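Hypothetical protein (Aquifex aeolicus, PDB 2HEK) is of unknown function but binds zinc and GDP at well-separated sites and, as an HD-domain protein, may act as a dGTPase. Local coordinates at residues G57-T62 with V77-L82. Sequence-based numbering, arbitrary orientation.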
loop_
_atom_site.group_PDB
_atom_site.type_symbol
_atom_site.label_atom_id
_atom_site.label_comp_id
_atom_site.label_asym_id
_atom_site.label_seq_id
_atom_site.Cartn_x
_atom_site.Cartn_y
_atom_site.Cartn_z
ATOM N N GLY A 57 -13.459 12.049 -9.733
ATOM C CA GLY A 57 -13.122 11.765 -8.330
ATOM C C GLY A 57 -13.959 12.592 -7.373
ATOM O O GLY A 57 -14.432 12.088 -6.352
ATOM N N VAL A 58 -14.157 13.872 -7.690
ATOM C CA VAL A 58 -15.051 14.720 -6.841
ATOM C C VAL A 58 -16.498 14.167 -6.799
ATOM O O VAL A 58 -17.115 14.029 -5.724
ATOM C CB VAL A 58 -15.024 16.189 -7.286
ATOM C CG1 VAL A 58 -15.993 17.025 -6.418
ATOM C CG2 VAL A 58 -13.605 16.771 -7.158
ATOM N N TYR A 59 -17.027 13.828 -7.976
ATOM C CA TYR A 59 -18.318 13.147 -8.078
ATOM C C TYR A 59 -18.347 11.901 -7.163
ATOM O O TYR A 59 -19.284 11.714 -6.421
ATOM C CB TYR A 59 -18.572 12.752 -9.520
ATOM C CG TYR A 59 -19.769 11.858 -9.788
ATOM C CD1 TYR A 59 -19.678 10.453 -9.678
ATOM C CD2 TYR A 59 -20.989 12.418 -10.215
ATOM C CE1 TYR A 59 -20.820 9.618 -9.947
ATOM C CE2 TYR A 59 -22.106 11.611 -10.501
ATOM C CZ TYR A 59 -22.018 10.219 -10.371
ATOM O OH TYR A 59 -23.143 9.455 -10.650
ATOM N N HIS A 60 -17.322 11.059 -7.219
ATOM C CA HIS A 60 -17.275 9.831 -6.410
ATOM C C HIS A 60 -17.173 10.112 -4.899
ATOM O O HIS A 60 -17.895 9.497 -4.073
ATOM C CB HIS A 60 -16.059 9.005 -6.879
ATOM C CG HIS A 60 -15.788 7.815 -6.024
ATOM N ND1 HIS A 60 -16.550 6.671 -6.086
ATOM C CD2 HIS A 60 -14.843 7.592 -5.077
ATOM C CE1 HIS A 60 -16.086 5.790 -5.211
ATOM N NE2 HIS A 60 -15.047 6.323 -4.594
ATOM N N ILE A 61 -16.303 11.043 -4.502
ATOM C CA ILE A 61 -16.211 11.398 -3.079
ATOM C C ILE A 61 -17.494 12.086 -2.566
ATOM O O ILE A 61 -17.937 11.819 -1.445
ATOM C CB ILE A 61 -14.954 12.276 -2.763
ATOM C CG1 ILE A 61 -13.706 11.432 -2.975
ATOM C CG2 ILE A 61 -14.961 12.782 -1.271
ATOM C CD1 ILE A 61 -13.570 10.261 -1.959
ATOM N N THR A 62 -18.101 12.938 -3.400
ATOM C CA THR A 62 -19.384 13.549 -3.048
ATOM C C THR A 62 -20.428 12.471 -2.776
ATOM O O THR A 62 -21.156 12.579 -1.794
ATOM C CB THR A 62 -19.889 14.500 -4.154
ATOM O OG1 THR A 62 -18.885 15.512 -4.379
ATOM C CG2 THR A 62 -21.195 15.180 -3.718
ATOM N N VAL A 77 -26.203 17.231 -5.568
ATOM C CA VAL A 77 -24.908 17.655 -5.033
ATOM C C VAL A 77 -23.793 16.888 -5.761
ATOM O O VAL A 77 -22.743 17.457 -6.001
ATOM C CB VAL A 77 -24.825 17.555 -3.484
ATOM C CG1 VAL A 77 -24.871 16.146 -3.023
ATOM C CG2 VAL A 77 -23.518 18.190 -2.944
ATOM N N LYS A 78 -24.040 15.632 -6.151
ATOM C CA LYS A 78 -23.041 14.853 -6.894
ATOM C C LYS A 78 -22.782 15.542 -8.209
ATOM O O LYS A 78 -21.615 15.691 -8.642
ATOM C CB LYS A 78 -23.495 13.411 -7.161
ATOM C CG LYS A 78 -23.357 12.473 -5.928
ATOM C CD LYS A 78 -24.167 11.190 -6.139
ATOM C CE LYS A 78 -23.822 10.478 -7.489
ATOM N NZ LYS A 78 -24.702 9.247 -7.693
ATOM N N LEU A 79 -23.853 15.985 -8.861
ATOM C CA LEU A 79 -23.627 16.679 -10.134
ATOM C C LEU A 79 -22.961 18.021 -9.911
ATOM O O LEU A 79 -22.144 18.429 -10.723
ATOM C CB LEU A 79 -24.926 16.797 -10.979
ATOM C CG LEU A 79 -25.565 15.465 -11.419
ATOM C CD1 LEU A 79 -26.878 15.662 -12.259
ATOM C CD2 LEU A 79 -24.561 14.580 -12.181
ATOM N N ALA A 80 -23.296 18.730 -8.821
ATOM C CA ALA A 80 -22.590 19.978 -8.523
ATOM C C ALA A 80 -21.083 19.699 -8.363
ATOM O O ALA A 80 -20.243 20.501 -8.802
ATOM C CB ALA A 80 -23.168 20.629 -7.232
ATOM N N GLY A 81 -20.748 18.571 -7.714
ATOM C CA GLY A 81 -19.333 18.143 -7.562
ATOM C C GLY A 81 -18.725 17.879 -8.935
ATOM O O GLY A 81 -17.661 18.402 -9.268
ATOM N N LEU A 82 -19.402 17.078 -9.748
ATOM C CA LEU A 82 -18.938 16.772 -11.110
ATOM C C LEU A 82 -18.586 17.997 -11.988
ATOM O O LEU A 82 -17.568 17.987 -12.718
ATOM C CB LEU A 82 -19.984 15.884 -11.803
ATOM C CG LEU A 82 -19.584 15.274 -13.159
ATOM C CD1 LEU A 82 -18.465 14.187 -12.993
ATOM C CD2 LEU A 82 -20.828 14.684 -13.896
#
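With CG turned opposite its backbone N (chi1 171°), Tyr59 lays its ring along helix 74-82, where Lys78, whose chain bends at chi3 (53°), doubles back to meet it. The lysine's CE comes obliquely against the phenol end, 3.4 Å from Tyr59 CZ, while Leu82 approaches the other end of the side chain, its CD1 lying 3.8 Å from Tyr59 CB. Leu79 reaches the ring edge near its plane with CD2, 4.2 Å from Tyr59 CE2. Across this interface the ring is held mainly by aliphatic groups; the long, weak contact of Lys78 NZ with Tyr59 OH is doubtful, and the ammonium has its stronger partner in Glu63, with which it forms a salt bridge.

One turn further along helix 51-69, Thr62 points its methyl at the neighbouring helix, with CG2 3.6 Å from Val77 O and 3.9 Å from Val77 CG1. Its OG1 folds back on its own helix and donates to Val58 O at 2.7 Å, from above the carbonyl plane; that oxygen also accepts the backbone hydrogen bond from Thr62 N, and Ser160 OG is a further partner of the hydroxyl. Gly81 has no side chain, and Val58 CG1 packs 3.7 Å from its CA. The helix axes come within 7.6 Å, nearly antiparallel at 155°.

Val58 also lies beside His54, on its own helix, and Asp161, both zinc ligands, and helix 74-82 ends just before a third, Asp85; this buried antiparallel pair thus belongs to the helical framework of an HD domain that carries its zinc ligands.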